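Local coordinates for core protein VP4 (Bluetongue virus, PDB 2JHP), which caps viral RNA as a multifunctional enzyme of the inner capsid, binding S-adenosyl-L-homocysteine at two Rossmann-like methyltransferase folds, at residues F410-R415 / P422-V427; T435-R440 / Y444-F449; D243-I248 / A293-G298. All coordinates share one frame; numbering follows the deposited sequence.

Contact 1 of 3, residues F410-R415 / P422-V427. With SAH (S-adenosyl-L-homocysteine), chain B; GUN (guanine), chain E.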
loop_
_atom_site.group_PDB
_atom_site.type_symbol
_atom_site.label_atom_id
_atom_site.label_comp_id
_atom_site.label_asym_id
_atom_site.label_seq_id
_atom_site.Cartn_x
_atom_site.Cartn_y
_atom_site.Cartn_z
ATOM N N PHE A 410 -0.149 6.200 1.687
ATOM C CA PHE A 410 -1.367 5.830 2.386
ATOM C C PHE A 410 -1.239 5.806 3.905
ATOM O O PHE A 410 -1.484 4.779 4.531
ATOM C CB PHE A 410 -1.921 4.470 1.888
ATOM C CG PHE A 410 -2.060 4.366 0.405
ATOM C CD1 PHE A 410 -1.174 3.596 -0.325
ATOM C CD2 PHE A 410 -3.083 5.028 -0.258
ATOM C CE1 PHE A 410 -1.293 3.491 -1.694
ATOM C CE2 PHE A 410 -3.221 4.922 -1.639
ATOM C CZ PHE A 410 -2.321 4.156 -2.358
ATOM N N TYR A 411 -0.859 6.933 4.493
ATOM C CA TYR A 411 -0.755 7.009 5.938
ATOM C C TYR A 411 -0.886 8.433 6.462
ATOM O O TYR A 411 -1.482 8.658 7.517
ATOM C CB TYR A 411 0.539 6.328 6.437
ATOM C CG TYR A 411 1.795 7.183 6.457
ATOM C CD1 TYR A 411 2.088 7.992 7.556
ATOM C CD2 TYR A 411 2.704 7.154 5.394
ATOM C CE1 TYR A 411 3.252 8.769 7.592
ATOM C CE2 TYR A 411 3.878 7.929 5.412
ATOM C CZ TYR A 411 4.150 8.727 6.514
ATOM O OH TYR A 411 5.284 9.510 6.551
ATOM N N LEU A 412 -0.330 9.388 5.725
ATOM C CA LEU A 412 -0.326 10.797 6.146
ATOM C C LEU A 412 -1.616 11.272 6.831
ATOM O O LEU A 412 -1.574 11.778 7.946
ATOM C CB LEU A 412 0.003 11.696 4.960
ATOM C CG LEU A 412 1.446 12.182 4.729
ATOM C CD1 LEU A 412 2.452 11.677 5.740
ATOM C CD2 LEU A 412 1.909 11.883 3.324
ATOM N N THR A 413 -2.752 11.071 6.166
ATOM C CA THR A 413 -4.021 11.626 6.568
ATOM C C THR A 413 -4.846 10.635 7.356
ATOM O O THR A 413 -6.075 10.782 7.466
ATOM C CB THR A 413 -4.818 12.049 5.352
ATOM O OG1 THR A 413 -4.704 11.047 4.339
ATOM C CG2 THR A 413 -4.304 13.388 4.810
ATOM N N ASN A 414 -4.176 9.610 7.892
ATOM C CA ASN A 414 -4.729 8.764 8.944
ATOM C C ASN A 414 -5.113 9.639 10.134
ATOM O O ASN A 414 -4.421 10.618 10.434
ATOM C CB ASN A 414 -3.706 7.727 9.407
ATOM C CG ASN A 414 -3.642 6.492 8.509
ATOM O OD1 ASN A 414 -3.145 5.453 8.935
ATOM N ND2 ASN A 414 -4.125 6.603 7.269
ATOM N N ARG A 415 -6.197 9.269 10.817
ATOM C CA ARG A 415 -6.762 10.088 11.877
ATOM C C ARG A 415 -5.786 10.362 13.038
ATOM O O ARG A 415 -5.894 11.396 13.707
ATOM C CB ARG A 415 -8.075 9.480 12.369
ATOM C CG ARG A 415 -9.031 10.494 12.979
ATOM C CD ARG A 415 -10.494 10.048 12.866
ATOM N NE ARG A 415 -10.909 9.932 11.463
ATOM C CZ ARG A 415 -11.479 10.905 10.754
ATOM N NH1 ARG A 415 -11.731 12.091 11.302
ATOM N NH2 ARG A 415 -11.809 10.685 9.492
ATOM N N PRO A 422 1.167 21.046 8.741
ATOM C CA PRO A 422 2.500 21.548 8.424
ATOM C C PRO A 422 3.487 20.426 8.125
ATOM O O PRO A 422 4.146 20.453 7.083
ATOM C CB PRO A 422 2.915 22.294 9.698
ATOM C CG PRO A 422 1.610 22.754 10.304
ATOM C CD PRO A 422 0.615 21.660 9.966
ATOM N N SER A 423 3.568 19.436 9.014
ATOM C CA SER A 423 4.588 18.399 8.888
ATOM C C SER A 423 4.190 17.401 7.811
ATOM O O SER A 423 5.050 16.709 7.255
ATOM C CB SER A 423 4.850 17.706 10.234
ATOM O OG SER A 423 3.714 16.964 10.650
ATOM N N ILE A 424 2.885 17.334 7.529
ATOM C CA ILE A 424 2.354 16.538 6.422
ATOM C C ILE A 424 2.823 17.153 5.111
ATOM O O ILE A 424 3.409 16.471 4.285
ATOM C CB ILE A 424 0.789 16.406 6.470
ATOM C CG1 ILE A 424 0.356 15.495 7.634
ATOM C CG2 ILE A 424 0.218 15.913 5.123
ATOM C CD1 ILE A 424 -1.145 15.411 7.859
ATOM N N TYR A 425 2.592 18.451 4.943
ATOM C CA TYR A 425 3.038 19.158 3.742
ATOM C C TYR A 425 4.563 19.141 3.603
ATOM O O TYR A 425 5.089 19.062 2.498
ATOM C CB TYR A 425 2.471 20.587 3.701
ATOM C CG TYR A 425 0.979 20.624 3.442
ATOM C CD1 TYR A 425 0.083 21.106 4.406
ATOM C CD2 TYR A 425 0.457 20.151 2.238
ATOM C CE1 TYR A 425 -1.307 21.114 4.165
ATOM C CE2 TYR A 425 -0.933 20.149 1.999
ATOM C CZ TYR A 425 -1.795 20.635 2.953
ATOM O OH TYR A 425 -3.125 20.618 2.661
ATOM N N GLU A 426 5.257 19.176 4.737
ATOM C CA GLU A 426 6.712 19.061 4.773
ATOM C C GLU A 426 7.168 17.717 4.195
ATOM O O GLU A 426 8.186 17.650 3.512
ATOM C CB GLU A 426 7.231 19.245 6.202
ATOM C CG GLU A 426 8.663 19.755 6.311
ATOM C CD GLU A 426 8.753 21.258 6.580
ATOM O OE1 GLU A 426 8.002 21.748 7.460
ATOM O OE2 GLU A 426 9.586 21.951 5.937
ATOM N N VAL A 427 6.412 16.652 4.452
ATOM C CA VAL A 427 6.677 15.362 3.807
ATOM C C VAL A 427 6.421 15.403 2.289
ATOM O O VAL A 427 7.269 14.983 1.498
ATOM C CB VAL A 427 5.870 14.215 4.448
ATOM C CG1 VAL A 427 5.985 12.951 3.619
ATOM C CG2 VAL A 427 6.346 13.963 5.857
HETATM N N SAH B . 1.917 2.469 3.476
HETATM C CA SAH B . 1.219 1.166 3.245
HETATM C CB SAH B . 0.113 0.836 4.253
HETATM C CG SAH B . -0.611 1.951 4.984
HETATM S SD SAH B . -1.603 1.277 6.344
HETATM C C SAH B . 0.714 1.012 1.819
HETATM O O SAH B . 1.413 1.367 0.867
HETATM O OXT SAH B . -0.380 0.500 1.583
HETATM C "C5'" SAH B . -1.216 2.736 7.353
HETATM C "C4'" SAH B . -0.166 2.463 8.415
HETATM O "O4'" SAH B . 0.610 3.619 8.662
HETATM C "C3'" SAH B . -0.778 2.041 9.748
HETATM O "O3'" SAH B . 0.016 0.975 10.241
HETATM C "C2'" SAH B . -0.601 3.255 10.647
HETATM O "O2'" SAH B . -0.381 2.917 11.991
HETATM C "C1'" SAH B . 0.654 3.899 10.057
HETATM N N9 SAH B . 0.757 5.346 10.348
HETATM C C8 SAH B . -0.265 6.266 10.402
HETATM N N7 SAH B . 0.260 7.481 10.705
HETATM C C5 SAH B . 1.601 7.354 10.846
HETATM C C6 SAH B . 2.619 8.264 11.143
HETATM N N6 SAH B . 2.334 9.548 11.349
HETATM N N1 SAH B . 3.932 7.835 11.212
HETATM C C2 SAH B . 4.235 6.503 10.988
HETATM N N3 SAH B . 3.231 5.598 10.693
HETATM C C4 SAH B . 1.930 6.012 10.624
HETATM N N9 GUN E . -3.402 -1.061 -0.862
HETATM C C8 GUN E . -3.198 -1.273 0.438
HETATM N N7 GUN E . -3.865 -0.354 1.141
HETATM C C5 GUN E . -4.504 0.447 0.289
HETATM C C6 GUN E . -5.337 1.556 0.449
HETATM O O6 GUN E . -5.616 1.977 1.570
HETATM N N1 GUN E . -5.859 2.190 -0.686
HETATM C C2 GUN E . -5.518 1.686 -1.951
HETATM N N2 GUN E . -5.992 2.256 -3.042
HETATM N N3 GUN E . -4.712 0.616 -2.067
HETATM C C4 GUN E . -4.205 -0.007 -0.991
#
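Behind the pocket that holds S-adenosyl-L-homocysteine (SAH) and guanine, Leu412 of the loop after strand 406-408 packs against Ile424 and Val427 of helix 421-430. The Leu412 and Ile424 side chains run antiparallel alongside one another, Leu412 CG meeting Ile424 CG2 at 3.9 Å. Ile424 CD1 reaches along to the Leu412 backbone, 3.7 Å from Leu412 O. One helical turn further on, Val427 CG1 touches Leu412 CD2 at 4.2 Å, so the leucine spans two successive side chains of the same helix face. All three residues are buried, and their contact is wholly apolar apart from that carbonyl, which accepts a hydrogen bond from Asn417 ND2; Asn417 OD1 is in turn bonded to SAH, making Leu412 a second-shell residue of the ligand site.

The other side of the loop forms the pocket. A type I turn from Tyr411 to Asn414, closed by Asn414 N to Tyr411 O at 2.9 Å, presents both residues to the adenosine. Tyr411 has CG lodged between its backbone N and carbonyl carbon (chi1 86°), which brings CD1 to 3.4 Å from SAH C5, while its hydroxyl is bonded to Asp408. Asn414 OD1 approaches SAH C8 at 3.3 Å. GUN N1 lies over the rim of one face of the Phe410 ring, 3.9 Å from Phe410 CE2, and the SAH carboxylate O lies at the ring's edge. An SAH-binding loop at the C-terminal end of a parallel strand, backed by the crossover helix leading to strand 433-437, is typical of the Rossmann-like methyltransferase fold.

Contact 2 of 3, residues T435-R440 / Y444-F449. With GUN (guanine), chain E.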
loop_
_atom_site.group_PDB
_atom_site.type_symbol
_atom_site.label_atom_id
_atom_site.label_comp_id
_atom_site.label_asym_id
_atom_site.label_seq_id
_atom_site.Cartn_x
_atom_site.Cartn_y
_atom_site.Cartn_z
ATOM N N THR A 435 0.906 10.236 -0.640
ATOM C CA THR A 435 -0.540 10.355 -0.841
ATOM C C THR A 435 -1.217 11.073 0.319
ATOM O O THR A 435 -0.762 10.995 1.451
ATOM C CB THR A 435 -1.231 8.987 -1.013
ATOM O OG1 THR A 435 -0.961 8.178 0.134
ATOM C CG2 THR A 435 -0.771 8.289 -2.275
ATOM N N ALA A 436 -2.309 11.761 0.009
ATOM C CA ALA A 436 -3.146 12.389 1.009
ATOM C C ALA A 436 -4.611 12.281 0.608
ATOM O O ALA A 436 -4.986 12.510 -0.540
ATOM C CB ALA A 436 -2.752 13.842 1.206
ATOM N N TRP A 437 -5.435 11.923 1.573
ATOM C CA TRP A 437 -6.864 11.804 1.363
ATOM C C TRP A 437 -7.556 13.183 1.240
ATOM O O TRP A 437 -7.356 14.052 2.092
ATOM C CB TRP A 437 -7.469 11.015 2.523
ATOM C CG TRP A 437 -8.907 10.798 2.393
ATOM C CD1 TRP A 437 -9.901 11.568 2.924
ATOM C CD2 TRP A 437 -9.559 9.736 1.693
ATOM N NE1 TRP A 437 -11.135 11.042 2.612
ATOM C CE2 TRP A 437 -10.950 9.921 1.850
ATOM C CE3 TRP A 437 -9.107 8.638 0.961
ATOM C CZ2 TRP A 437 -11.891 9.052 1.299
ATOM C CZ3 TRP A 437 -10.037 7.775 0.401
ATOM C CH2 TRP A 437 -11.422 7.986 0.578
ATOM N N VAL A 438 -8.350 13.359 0.180
ATOM C CA VAL A 438 -9.037 14.612 -0.097
ATOM C C VAL A 438 -10.532 14.375 -0.279
ATOM O O VAL A 438 -11.308 15.331 -0.393
ATOM C CB VAL A 438 -8.462 15.346 -1.339
ATOM C CG1 VAL A 438 -7.049 15.853 -1.068
ATOM C CG2 VAL A 438 -8.501 14.459 -2.571
ATOM N N GLY A 439 -10.937 13.105 -0.313
ATOM C CA GLY A 439 -12.326 12.742 -0.486
ATOM C C GLY A 439 -13.229 13.309 0.598
ATOM O O GLY A 439 -12.879 13.288 1.775
ATOM N N ARG A 440 -14.388 13.828 0.196
ATOM C CA ARG A 440 -15.327 14.443 1.145
ATOM C C ARG A 440 -16.579 13.608 1.376
ATOM O O ARG A 440 -17.288 13.841 2.352
ATOM C CB ARG A 440 -15.720 15.868 0.713
ATOM C CG ARG A 440 -14.545 16.783 0.501
ATOM C CD ARG A 440 -14.974 18.218 0.460
ATOM N NE ARG A 440 -13.954 19.047 1.090
ATOM C CZ ARG A 440 -13.996 19.499 2.342
ATOM N NH1 ARG A 440 -15.032 19.230 3.130
ATOM N NH2 ARG A 440 -12.992 20.236 2.804
ATOM N N TYR A 444 -16.967 5.205 3.422
ATOM C CA TYR A 444 -16.960 4.007 4.268
ATOM C C TYR A 444 -15.737 3.082 4.162
ATOM O O TYR A 444 -15.063 3.023 3.122
ATOM C CB TYR A 444 -18.247 3.231 3.980
ATOM C CG TYR A 444 -19.239 4.047 3.168
ATOM C CD1 TYR A 444 -20.203 4.837 3.795
ATOM C CD2 TYR A 444 -19.185 4.059 1.765
ATOM C CE1 TYR A 444 -21.101 5.602 3.047
ATOM C CE2 TYR A 444 -20.083 4.821 1.009
ATOM C CZ TYR A 444 -21.039 5.590 1.660
ATOM O OH TYR A 444 -21.938 6.343 0.931
ATOM N N ASP A 445 -15.478 2.362 5.259
ATOM C CA ASP A 445 -14.296 1.495 5.437
ATOM C C ASP A 445 -12.951 2.220 5.252
ATOM O O ASP A 445 -11.919 1.588 4.971
ATOM C CB ASP A 445 -14.378 0.232 4.560
ATOM C CG ASP A 445 -15.616 -0.613 4.854
ATOM O OD1 ASP A 445 -15.926 -1.510 4.039
ATOM O OD2 ASP A 445 -16.283 -0.384 5.889
ATOM N N TYR A 446 -12.960 3.543 5.425
ATOM C CA TYR A 446 -11.730 4.323 5.347
ATOM C C TYR A 446 -11.737 5.494 6.336
ATOM O O TYR A 446 -12.555 6.413 6.226
ATOM C CB TYR A 446 -11.451 4.775 3.908
ATOM C CG TYR A 446 -9.977 4.733 3.576
ATOM C CD1 TYR A 446 -9.302 3.514 3.498
ATOM C CD2 TYR A 446 -9.248 5.914 3.350
ATOM C CE1 TYR A 446 -7.933 3.468 3.204
ATOM C CE2 TYR A 446 -7.881 5.877 3.053
ATOM C CZ TYR A 446 -7.229 4.652 2.985
ATOM O OH TYR A 446 -5.884 4.592 2.704
ATOM N N ASP A 447 -10.802 5.441 7.284
ATOM C CA ASP A 447 -10.771 6.323 8.450
ATOM C C ASP A 447 -9.777 7.493 8.344
ATOM O O ASP A 447 -9.007 7.762 9.270
ATOM C CB ASP A 447 -10.441 5.476 9.681
ATOM C CG ASP A 447 -10.618 6.241 10.995
ATOM O OD1 ASP A 447 -11.771 6.615 11.341
ATOM O OD2 ASP A 447 -9.592 6.448 11.691
ATOM N N ASP A 448 -9.798 8.196 7.222
ATOM C CA ASP A 448 -8.897 9.323 7.025
ATOM C C ASP A 448 -9.659 10.634 7.089
ATOM O O ASP A 448 -10.852 10.674 6.823
ATOM C CB ASP A 448 -8.189 9.202 5.676
ATOM C CG ASP A 448 -6.890 8.412 5.758
ATOM O OD1 ASP A 448 -5.947 8.706 4.977
ATOM O OD2 ASP A 448 -6.807 7.499 6.602
ATOM N N PHE A 449 -8.966 11.707 7.461
ATOM C CA PHE A 449 -9.515 13.040 7.326
ATOM C C PHE A 449 -9.057 13.610 5.989
ATOM O O PHE A 449 -7.970 13.287 5.502
ATOM C CB PHE A 449 -9.090 13.926 8.497
ATOM C CG PHE A 449 -7.607 14.211 8.554
ATOM C CD1 PHE A 449 -7.058 15.335 7.907
ATOM C CD2 PHE A 449 -6.758 13.384 9.273
ATOM C CE1 PHE A 449 -5.713 15.613 7.974
ATOM C CE2 PHE A 449 -5.390 13.669 9.329
ATOM C CZ PHE A 449 -4.879 14.781 8.677
HETATM N N9 GUN E . -3.402 -1.061 -0.862
HETATM C C8 GUN E . -3.198 -1.273 0.438
HETATM N N7 GUN E . -3.865 -0.354 1.141
HETATM C C5 GUN E . -4.504 0.447 0.289
HETATM C C6 GUN E . -5.337 1.556 0.449
HETATM O O6 GUN E . -5.616 1.977 1.570
HETATM N N1 GUN E . -5.859 2.190 -0.686
HETATM C C2 GUN E . -5.518 1.686 -1.951
HETATM N N2 GUN E . -5.992 2.256 -3.042
HETATM N N3 GUN E . -4.712 0.616 -2.067
HETATM C C4 GUN E . -4.205 -0.007 -0.991
#
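One face of the Trp437 indole carries both Tyr446 CD2 and Asp448 CB, the opposite face has Gly439 N above its rim, and Phe449 O lies at the edge near the ring plane. Trp437 ends strand 433-437 of the methyltransferase sheet, and the loop 444-449 returns across one face of the indole on the way to helix 453-460. The Trp437 six-membered ring and the Tyr446 ring meet obliquely, their planes 38° apart, with Trp437 CZ3 3.6 Å from Tyr446 CD2. Over the five-membered ring, Asp448 CB makes a CH-pi contact, 4.1 Å from the Trp437 ring centroid and 28° off its normal. The Asp448 carboxylate is turned steeply from the indole plane, and OD1 is hydrogen-bonded to the hydroxyl of Thr413, which also bonds Trp437 N; one threonine thus ties the strand to the returning loop.

With CG anti to the backbone N (chi1 -178°), the indole extends from the strand end to the tyrosine, while Phe499 packs edge-to-face with it. Trp495 packs edge-to-face with Tyr446, whose hydroxyl is directed at the guanine; GUN O6 lies at the edge of the phenol, near its plane, and Tyr446 OH donates to GUN O6 at 2.9 Å.

Contact 3 of 3, residues D243-I248 / A293-G298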
loop_
_atom_site.group_PDB
_atom_site.type_symbol
_atom_site.label_atom_id
_atom_site.label_comp_id
_atom_site.label_asym_id
_atom_site.label_seq_id
_atom_site.Cartn_x
_atom_site.Cartn_y
_atom_site.Cartn_z
ATOM N N ASP A 243 23.905 -30.549 20.738
ATOM C CA ASP A 243 24.044 -30.291 22.176
ATOM C C ASP A 243 24.887 -29.045 22.491
ATOM O O ASP A 243 24.797 -28.495 23.594
ATOM C CB ASP A 243 24.533 -31.543 22.945
ATOM C CG ASP A 243 25.891 -32.062 22.464
ATOM O OD1 ASP A 243 26.401 -31.593 21.422
ATOM O OD2 ASP A 243 26.451 -32.958 23.140
ATOM N N SER A 244 25.686 -28.600 21.518
ATOM C CA SER A 244 26.495 -27.385 21.670
ATOM C C SER A 244 26.573 -26.557 20.395
ATOM O O SER A 244 26.265 -27.036 19.299
ATOM C CB SER A 244 27.907 -27.712 22.159
ATOM O OG SER A 244 28.550 -28.637 21.297
ATOM N N LYS A 245 26.991 -25.304 20.558
ATOM C CA LYS A 245 27.189 -24.387 19.443
ATOM C C LYS A 245 28.139 -24.960 18.396
ATOM O O LYS A 245 28.014 -24.648 17.213
ATOM C CB LYS A 245 27.718 -23.040 19.951
ATOM C CG LYS A 245 29.005 -23.117 20.765
ATOM C CD LYS A 245 29.544 -21.733 21.078
ATOM C CE LYS A 245 30.821 -21.825 21.918
ATOM N NZ LYS A 245 31.393 -20.490 22.272
ATOM N N LYS A 246 29.078 -25.798 18.841
ATOM C CA LYS A 246 30.050 -26.445 17.962
ATOM C C LYS A 246 29.412 -27.149 16.763
ATOM O O LYS A 246 29.977 -27.147 15.668
ATOM C CB LYS A 246 30.893 -27.448 18.745
ATOM C CG LYS A 246 31.970 -26.830 19.655
ATOM C CD LYS A 246 32.508 -27.834 20.687
ATOM C CE LYS A 246 33.481 -28.832 20.071
ATOM N NZ LYS A 246 34.044 -29.768 21.094
ATOM N N ASP A 247 28.235 -27.736 16.971
ATOM C CA ASP A 247 27.523 -28.468 15.918
ATOM C C ASP A 247 27.000 -27.565 14.801
ATOM O O ASP A 247 26.622 -28.045 13.732
ATOM C CB ASP A 247 26.359 -29.261 16.523
ATOM C CG ASP A 247 26.806 -30.209 17.618
ATOM O OD1 ASP A 247 27.808 -30.930 17.406
ATOM O OD2 ASP A 247 26.157 -30.236 18.688
ATOM N N ILE A 248 26.985 -26.260 15.066
ATOM C CA ILE A 248 26.437 -25.256 14.158
ATOM C C ILE A 248 27.534 -24.370 13.566
ATOM O O ILE A 248 27.469 -23.995 12.395
ATOM C CB ILE A 248 25.385 -24.384 14.877
ATOM C CG1 ILE A 248 24.324 -25.271 15.530
ATOM C CG2 ILE A 248 24.743 -23.387 13.910
ATOM C CD1 ILE A 248 23.501 -24.566 16.540
ATOM N N ALA A 293 21.872 -20.202 21.395
ATOM C CA ALA A 293 21.628 -18.976 20.640
ATOM C C ALA A 293 22.393 -17.791 21.238
ATOM O O ALA A 293 23.044 -17.042 20.507
ATOM C CB ALA A 293 20.113 -18.677 20.546
ATOM N N TYR A 294 22.311 -17.634 22.561
ATOM C CA TYR A 294 23.006 -16.555 23.264
ATOM C C TYR A 294 24.525 -16.626 23.034
ATOM O O TYR A 294 25.151 -15.604 22.766
ATOM C CB TYR A 294 22.668 -16.569 24.765
ATOM C CG TYR A 294 23.035 -15.298 25.510
ATOM C CD1 TYR A 294 22.188 -14.183 25.493
ATOM C CD2 TYR A 294 24.217 -15.211 26.236
ATOM C CE1 TYR A 294 22.510 -13.012 26.164
ATOM C CE2 TYR A 294 24.557 -14.034 26.925
ATOM C CZ TYR A 294 23.690 -12.940 26.879
ATOM O OH TYR A 294 24.003 -11.775 27.547
ATOM N N GLU A 295 25.100 -17.831 23.115
ATOM C CA GLU A 295 26.531 -18.045 22.873
ATOM C C GLU A 295 26.888 -17.581 21.477
ATOM O O GLU A 295 27.971 -17.044 21.241
ATOM C CB GLU A 295 26.902 -19.526 22.983
ATOM C CG GLU A 295 26.704 -20.169 24.341
ATOM C CD GLU A 295 26.921 -21.673 24.292
ATOM O OE1 GLU A 295 25.920 -22.424 24.248
ATOM O OE2 GLU A 295 28.096 -22.104 24.282
ATOM N N MET A 296 25.954 -17.801 20.561
ATOM C CA MET A 296 26.146 -17.515 19.158
ATOM C C MET A 296 25.604 -16.150 18.725
ATOM O O MET A 296 25.520 -15.856 17.530
ATOM C CB MET A 296 25.523 -18.626 18.330
ATOM C CG MET A 296 26.413 -19.826 18.173
ATOM S SD MET A 296 25.559 -21.079 17.226
ATOM C CE MET A 296 26.914 -21.623 16.224
ATOM N N GLY A 297 25.239 -15.313 19.693
ATOM C CA GLY A 297 24.966 -13.907 19.405
ATOM C C GLY A 297 26.243 -13.327 18.826
ATOM O O GLY A 297 27.342 -13.628 19.304
ATOM N N GLY A 298 26.113 -12.507 17.795
ATOM C CA GLY A 298 27.281 -12.041 17.055
ATOM C C GLY A 298 27.310 -12.683 15.682
ATOM O O GLY A 298 27.697 -12.040 14.707
#
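Met296 and Ile248 form the tight, buried part of this contact, whereas Glu295 and the end of Lys245 make its solvent side. The site lies in the second Rossmann-like methyltransferase fold of the chain, where the end of helix 280-295 meets short helix 246-249; both helices pack on Phe262 of strand 260-264. Met296, the first residue to leave the helical backbone, reaches inward along a chain extended at chi2 and bent at chi3 (139°). Its methyl settles over the short helix, with Met296 CE 3.4 Å from Ile248 CB and also close to Lys245 O. Ile248 is buried beyond it against Phe262, His194 and Ile196 of the sheet, while Met296 also touches Met252.

Lys245 bridges both parts, its CB 3.9 Å from Met296 CG. Toward solvent it runs extended across the Glu295 side chain, its methylenes and not its ammonium nearest the carboxylate: Lys245 CD is 3.5 Å from Glu295 OE2. The ammonium lies beyond salt-bridge range, Lys245 NZ 4.2 Å from Glu295 OE2. Within segment 243-248, Asp247 OD2 accepts a weak bond from Ser244 N and another from Asp243 N at 3.1 Å, the latter nearly in line with its C-O bond.

Contacts 1 and 2 are neighbours in one methyltransferase fold, their centres about 12 Å apart: helix 421-430 of the first leads straight into strand 433-437 of the second, and both touch the same guanine. Hydrogen bonds from Phe410 N to Thr435 OG1 and between Thr413 OG1 and Asp448 OD1 tie the two together. Contact 1 is buried and aliphatic beside the bound SAH; contact 2 is partly buried, aromatic and polar, ending at the base. Contact 3 belongs to the other methyltransferase fold, its centre about 45 Å from that of contact 1 and about 50 Å from that of contact 2, and joins helix ends near the protein surface, with a sulfur-containing side chain inside and charged ones outside.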